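Local coordinates for inosine-uridine preferring nucleoside hydrolase family protein (Bacillus anthracis, PDB 2C40) that belongs to the inosine-uridine preferring nucleoside hydrolase family and binds a calcium ion and alpha-D-ribofuranose in one pocket, at residues 127-132 with 178-183; 167-172 with 276-281. One frame throughout, in Å; residues are numbered along the deposited sequence.

Contact 1. Residues 127-132 with 178-183; sequences PLTDLA and PEAVAR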
loop_
_atom_site.group_PDB
_atom_site.type_symbol
_atom_site.label_atom_id
_atom_site.label_comp_id
_atom_site.label_asym_id
_atom_site.label_seq_id
_atom_site.Cartn_x
_atom_site.Cartn_y
_atom_site.Cartn_z
ATOM N N PRO A 127 19.762 -9.941 0.728
ATOM C CA PRO A 127 20.659 -11.099 0.734
ATOM C C PRO A 127 22.052 -10.813 0.161
ATOM O O PRO A 127 22.218 -9.812 -0.537
ATOM C CB PRO A 127 19.921 -12.054 -0.196
ATOM C CG PRO A 127 18.491 -11.722 -0.013
ATOM C CD PRO A 127 18.508 -10.246 0.035
ATOM N N LEU A 128 23.010 -11.717 0.381
ATOM C CA LEU A 128 24.396 -11.477 0.001
ATOM C C LEU A 128 24.813 -12.070 -1.332
ATOM O O LEU A 128 25.966 -11.997 -1.673
ATOM C CB LEU A 128 25.327 -12.002 1.090
ATOM C CG LEU A 128 25.434 -11.122 2.338
ATOM C CD1 LEU A 128 26.159 -11.936 3.401
ATOM C CD2 LEU A 128 26.169 -9.821 2.024
ATOM N N THR A 129 23.894 -12.611 -2.115
ATOM C CA THR A 129 24.310 -13.452 -3.246
ATOM C C THR A 129 25.018 -12.722 -4.398
ATOM O O THR A 129 25.940 -13.300 -4.987
ATOM C CB THR A 129 23.266 -14.532 -3.685
ATOM O OG1 THR A 129 23.115 -14.626 -5.125
ATOM C CG2 THR A 129 22.002 -14.447 -2.971
ATOM N N ASP A 130 24.695 -11.442 -4.647
ATOM C CA ASP A 130 25.488 -10.684 -5.662
ATOM C C ASP A 130 26.964 -10.528 -5.230
ATOM O O ASP A 130 27.888 -10.520 -6.077
ATOM C CB ASP A 130 24.907 -9.284 -5.959
ATOM C CG ASP A 130 23.602 -9.312 -6.772
ATOM O OD1 ASP A 130 23.382 -10.222 -7.599
ATOM O OD2 ASP A 130 22.790 -8.366 -6.586
ATOM N N LEU A 131 27.196 -10.372 -3.925
ATOM C CA LEU A 131 28.560 -10.319 -3.404
ATOM C C LEU A 131 29.286 -11.679 -3.370
ATOM O O LEU A 131 30.473 -11.769 -3.671
ATOM C CB LEU A 131 28.584 -9.648 -2.022
ATOM C CG LEU A 131 29.926 -9.553 -1.271
ATOM C CD1 LEU A 131 30.967 -8.730 -2.009
ATOM C CD2 LEU A 131 29.724 -9.002 0.127
ATOM N N ALA A 132 28.619 -12.722 -2.927
ATOM C CA ALA A 132 29.193 -14.071 -2.939
ATOM C C ALA A 132 29.712 -14.381 -4.308
ATOM O O ALA A 132 30.836 -14.880 -4.503
ATOM C CB ALA A 132 28.092 -15.092 -2.540
ATOM N N PRO A 178 21.735 -18.931 2.239
ATOM C CA PRO A 178 22.712 -19.262 3.288
ATOM C C PRO A 178 24.121 -19.533 2.785
ATOM O O PRO A 178 25.105 -19.239 3.503
ATOM C CB PRO A 178 22.114 -20.504 3.944
ATOM C CG PRO A 178 20.673 -20.493 3.541
ATOM C CD PRO A 178 20.620 -19.898 2.208
ATOM N N GLU A 179 24.226 -20.057 1.565
ATOM C CA GLU A 179 25.512 -20.354 0.948
ATOM C C GLU A 179 26.281 -19.062 0.663
ATOM O O GLU A 179 27.491 -18.999 0.847
ATOM C CB GLU A 179 25.288 -21.181 -0.307
ATOM C CG GLU A 179 24.732 -22.554 0.095
ATOM C CD GLU A 179 24.185 -23.399 -1.052
ATOM O OE1 GLU A 179 23.317 -22.925 -1.850
ATOM O OE2 GLU A 179 24.584 -24.585 -1.117
ATOM N N ALA A 180 25.566 -18.031 0.232
ATOM C CA ALA A 180 26.174 -16.770 -0.011
ATOM C C ALA A 180 26.767 -16.185 1.259
ATOM O O ALA A 180 27.797 -15.512 1.204
ATOM C CB ALA A 180 25.183 -15.822 -0.577
ATOM N N VAL A 181 26.082 -16.389 2.389
ATOM C CA VAL A 181 26.511 -15.837 3.670
ATOM C C VAL A 181 27.807 -16.525 4.050
ATOM O O VAL A 181 28.798 -15.852 4.423
ATOM C CB VAL A 181 25.467 -15.995 4.797
ATOM C CG1 VAL A 181 25.985 -15.354 6.065
ATOM C CG2 VAL A 181 24.145 -15.356 4.419
ATOM N N ALA A 182 27.815 -17.851 3.907
ATOM C CA ALA A 182 29.012 -18.656 4.146
ATOM C C ALA A 182 30.224 -18.183 3.340
ATOM O O ALA A 182 31.297 -17.979 3.907
ATOM C CB ALA A 182 28.716 -20.106 3.891
ATOM N N ARG A 183 30.048 -18.004 2.038
ATOM C CA ARG A 183 31.088 -17.452 1.142
ATOM C C ARG A 183 31.626 -16.071 1.562
ATOM O O ARG A 183 32.848 -15.791 1.523
ATOM C CB ARG A 183 30.469 -17.200 -0.184
ATOM C CG ARG A 183 30.733 -18.193 -1.151
ATOM C CD ARG A 183 31.819 -17.723 -2.131
ATOM N NE ARG A 183 32.435 -18.934 -2.656
ATOM C CZ ARG A 183 31.788 -19.851 -3.362
ATOM N NH1 ARG A 183 30.518 -19.673 -3.694
ATOM N NH2 ARG A 183 32.430 -20.939 -3.770
#
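A180 presents its methyl group to the first turn of helix 129-137, where A132 and T129 receive it. The two CB atoms of A180 and A132 lie 3.6 Å apart, and A180 CB also rests 3.7 Å from T129 CA, so this small side chain fits directly against the backbone of the opposing turn. T129 and A180 mark the closest passage of the two segments, with CA atoms 5.0 Å apart, a spacing that short side chains permit. The polar end of T129 turns to S67 in a weak hydrogen bond. L128, the N-cap residue of helix 129-137, carries the contact further. Its CB stands 4.2 Å from A180 CB; chi1 of -77° turns CG away from the carbonyl carbon, and CG itself only carries the fork. CD1 is the branch that crosses to V181, 3.9 Å from V181 CA and 4.1 Å from V181 CG2, the two side chains meeting at about a right angle. Beyond this contact L128 leans on L148 and W150 of strand 145-151, and W150 also touches V181. At the other end of the contact R183 brings its aliphatic part alongside A132: R183 CB lies 4.0 Å from A132 CB, and CD approaches the A132 carbonyl oxygen. The chain bends at chi2 (-102°), and it is the methylenes, not the guanidinium, that make these contacts. No hydrogen bond joins the two segments. Their attachment is therefore apolar and rests on shape, bringing the starts of two helices together beside strand 145-151 of the central sheet.

Contact 2. Residues 167-172 with 276-281; sequences DGTAEW and QGRTVE. With RIB (alpha-D-ribofuranose), chain D.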
loop_
_atom_site.group_PDB
_atom_site.type_symbol
_atom_site.label_atom_id
_atom_site.label_comp_id
_atom_site.label_asym_id
_atom_site.label_seq_id
_atom_site.Cartn_x
_atom_site.Cartn_y
_atom_site.Cartn_z
ATOM N N ASP A 167 13.468 -24.370 11.006
ATOM C CA ASP A 167 13.269 -24.450 12.462
ATOM C C ASP A 167 13.009 -23.113 13.177
ATOM O O ASP A 167 12.892 -23.088 14.393
ATOM C CB ASP A 167 14.470 -25.150 13.121
ATOM C CG ASP A 167 15.763 -24.331 13.019
ATOM O OD1 ASP A 167 15.730 -23.164 12.579
ATOM O OD2 ASP A 167 16.819 -24.860 13.385
ATOM N N GLY A 168 12.943 -22.017 12.440
ATOM C CA GLY A 168 12.560 -20.724 12.971
ATOM C C GLY A 168 13.655 -19.973 13.705
ATOM O O GLY A 168 13.354 -19.199 14.612
ATOM N N THR A 169 14.917 -20.203 13.328
ATOM C CA THR A 169 16.067 -19.637 14.027
ATOM C C THR A 169 16.874 -18.653 13.178
ATOM O O THR A 169 17.801 -18.035 13.677
ATOM C CB THR A 169 16.981 -20.806 14.519
ATOM O OG1 THR A 169 17.323 -21.659 13.429
ATOM C CG2 THR A 169 16.270 -21.671 15.540
ATOM N N ALA A 170 16.531 -18.501 11.897
ATOM C CA ALA A 170 17.264 -17.631 10.971
ATOM C C ALA A 170 16.527 -16.311 10.722
ATOM O O ALA A 170 15.301 -16.179 10.954
ATOM C CB ALA A 170 17.481 -18.313 9.633
ATOM N N GLU A 171 17.294 -15.368 10.209
ATOM C CA GLU A 171 16.799 -14.089 9.746
ATOM C C GLU A 171 16.703 -14.182 8.213
ATOM O O GLU A 171 17.429 -14.962 7.588
ATOM C CB GLU A 171 17.752 -13.019 10.248
ATOM C CG GLU A 171 17.582 -11.673 9.684
ATOM C CD GLU A 171 18.160 -11.529 8.300
ATOM O OE1 GLU A 171 17.538 -10.728 7.597
ATOM O OE2 GLU A 171 19.183 -12.220 7.914
ATOM N N TRP A 172 15.772 -13.423 7.613
ATOM C CA TRP A 172 15.429 -13.543 6.188
ATOM C C TRP A 172 16.527 -13.292 5.157
ATOM O O TRP A 172 16.611 -14.016 4.151
ATOM C CB TRP A 172 14.172 -12.668 5.844
ATOM C CG TRP A 172 12.919 -13.491 5.764
ATOM C CD1 TRP A 172 11.886 -13.518 6.655
ATOM C CD2 TRP A 172 12.623 -14.472 4.777
ATOM N NE1 TRP A 172 10.940 -14.422 6.255
ATOM C CE2 TRP A 172 11.377 -15.031 5.106
ATOM C CE3 TRP A 172 13.275 -14.903 3.609
ATOM C CZ2 TRP A 172 10.790 -16.033 4.335
ATOM C CZ3 TRP A 172 12.695 -15.872 2.841
ATOM C CH2 TRP A 172 11.461 -16.433 3.204
ATOM N N GLN A 276 19.286 -23.839 8.367
ATOM C CA GLN A 276 19.932 -23.033 7.327
ATOM C C GLN A 276 19.733 -21.570 7.556
ATOM O O GLN A 276 18.620 -21.152 7.795
ATOM C CB GLN A 276 19.191 -23.117 5.995
ATOM C CG GLN A 276 19.364 -24.233 5.111
ATOM C CD GLN A 276 18.287 -24.150 4.032
ATOM O OE1 GLN A 276 18.245 -23.199 3.247
ATOM N NE2 GLN A 276 17.414 -25.132 4.014
ATOM N N GLY A 277 20.770 -20.777 7.324
ATOM C CA GLY A 277 20.683 -19.338 7.528
ATOM C C GLY A 277 20.934 -18.873 8.958
ATOM O O GLY A 277 21.208 -17.693 9.186
ATOM N N ARG A 278 20.853 -19.786 9.929
ATOM C CA ARG A 278 21.167 -19.446 11.331
ATOM C C ARG A 278 22.610 -18.949 11.518
ATOM O O ARG A 278 23.541 -19.563 11.046
ATOM C CB ARG A 278 20.922 -20.644 12.269
ATOM C CG ARG A 278 20.730 -20.257 13.754
ATOM C CD ARG A 278 20.926 -21.426 14.674
ATOM N NE ARG A 278 19.868 -22.446 14.603
ATOM C CZ ARG A 278 19.942 -23.606 15.266
ATOM N NH1 ARG A 278 20.972 -23.859 16.042
ATOM N NH2 ARG A 278 18.983 -24.509 15.182
ATOM N N THR A 279 22.749 -17.819 12.224
ATOM C CA THR A 279 24.010 -17.272 12.640
ATOM C C THR A 279 24.165 -17.566 14.114
ATOM O O THR A 279 23.241 -17.318 14.912
ATOM C CB THR A 279 24.058 -15.746 12.422
ATOM O OG1 THR A 279 22.920 -15.129 13.035
ATOM C CG2 THR A 279 24.115 -15.399 10.939
ATOM N N VAL A 280 25.350 -18.075 14.472
ATOM C CA VAL A 280 25.623 -18.661 15.772
ATOM C C VAL A 280 26.978 -18.131 16.275
ATOM O O VAL A 280 27.958 -18.202 15.556
ATOM C CB VAL A 280 25.697 -20.232 15.665
ATOM C CG1 VAL A 280 25.989 -20.865 17.009
ATOM C CG2 VAL A 280 24.426 -20.800 15.089
ATOM N N GLU A 281 27.025 -17.621 17.504
ATOM C CA GLU A 281 28.288 -17.185 18.100
ATOM C C GLU A 281 29.070 -18.415 18.582
ATOM O O GLU A 281 28.526 -19.209 19.337
ATOM C CB GLU A 281 28.052 -16.203 19.249
ATOM C CG GLU A 281 29.359 -15.796 19.936
ATOM C CD GLU A 281 29.214 -14.896 21.161
ATOM O OE1 GLU A 281 30.283 -14.513 21.720
ATOM O OE2 GLU A 281 28.069 -14.590 21.555
HETATM O O5 RIB D . 14.909 -9.786 7.573
HETATM C C5 RIB D . 14.726 -8.347 7.452
HETATM C C4 RIB D . 14.749 -7.993 5.964
HETATM O O4 RIB D . 13.576 -8.595 5.377
HETATM C C3 RIB D . 14.779 -6.505 5.558
HETATM O O3 RIB D . 16.094 -6.205 4.988
HETATM C C2 RIB D . 13.512 -6.277 4.619
HETATM O O2 RIB D . 13.563 -5.560 3.299
HETATM C C1 RIB D . 12.937 -7.704 4.427
HETATM O O HOH W 1 20.127 -16.669 13.213
HETATM O O HOH W 2 20.174 -15.651 10.480
#
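The backbones of 167-172 and 276-281 come closest at A170 and R278, CA to CA 4.3 Å, with no direct backbone hydrogen bond between them; two waters make the connection instead. One donates to T169 O and accepts from T279 N, the other donates to G277 O and accepts from E171 N. To one side of these bridges A170 CB packs on the peptide of G277, 3.6 Å from G277 C. G277, with a positive phi (85°), lets its backbone lie close against this methyl. R278 passes at a slant across T169 and bends at chi3 (-70°), which brings one edge of the guanidinium to two oxygens. NE donates to T169 OG1 at 2.9 Å, nearly straight at 163°, and NH2 forms a salt bridge with D167 OD2 at 2.8 Å. Both acceptors lie near the guanidinium plane; NH2 meets OD2 on its syn side, though displaced from the carboxylate plane. D167 OD1 turns back to its own segment, weakly accepting from T169 N. At the far end E171, N-cap of helix 172-176, accepts a hydrogen bond from O5 of alpha-D-ribofuranose through OE1 (2.8 Å). OE1 also caps N173 N, while OE2 is held by G153 N and S174 OG. W172 packs its CB near the same O5, and its ring stacks on F73. The charged and water-mediated links thus tie the loop that carries E171 and W172 of the ligand pocket to the turn leading into edge strand 279-281, with the arginine bonds at the end of the segment remote from the sugar.

The centres of contacts 1 and 2 lie about 14 Å apart on the same side of the chain's centre. Their segments alternate in sequence: 127-132, 167-172, 178-183, then 276-281. Helix 172-176 lies in the chain between loop 167-172 and helix 178-186, so one continuous run of chain serves both contacts; P127, T129 and V181 of contact 1 also touch this helix. The two contacts meet directly, P178 CB lying 3.6 Å from G277 N. Contact 1 sits beside strand 145-151 within the mixed sheet, whereas contact 2 reaches strand 279-281 at one edge of it and contributes E171 and W172 to the pocket of the bound sugar.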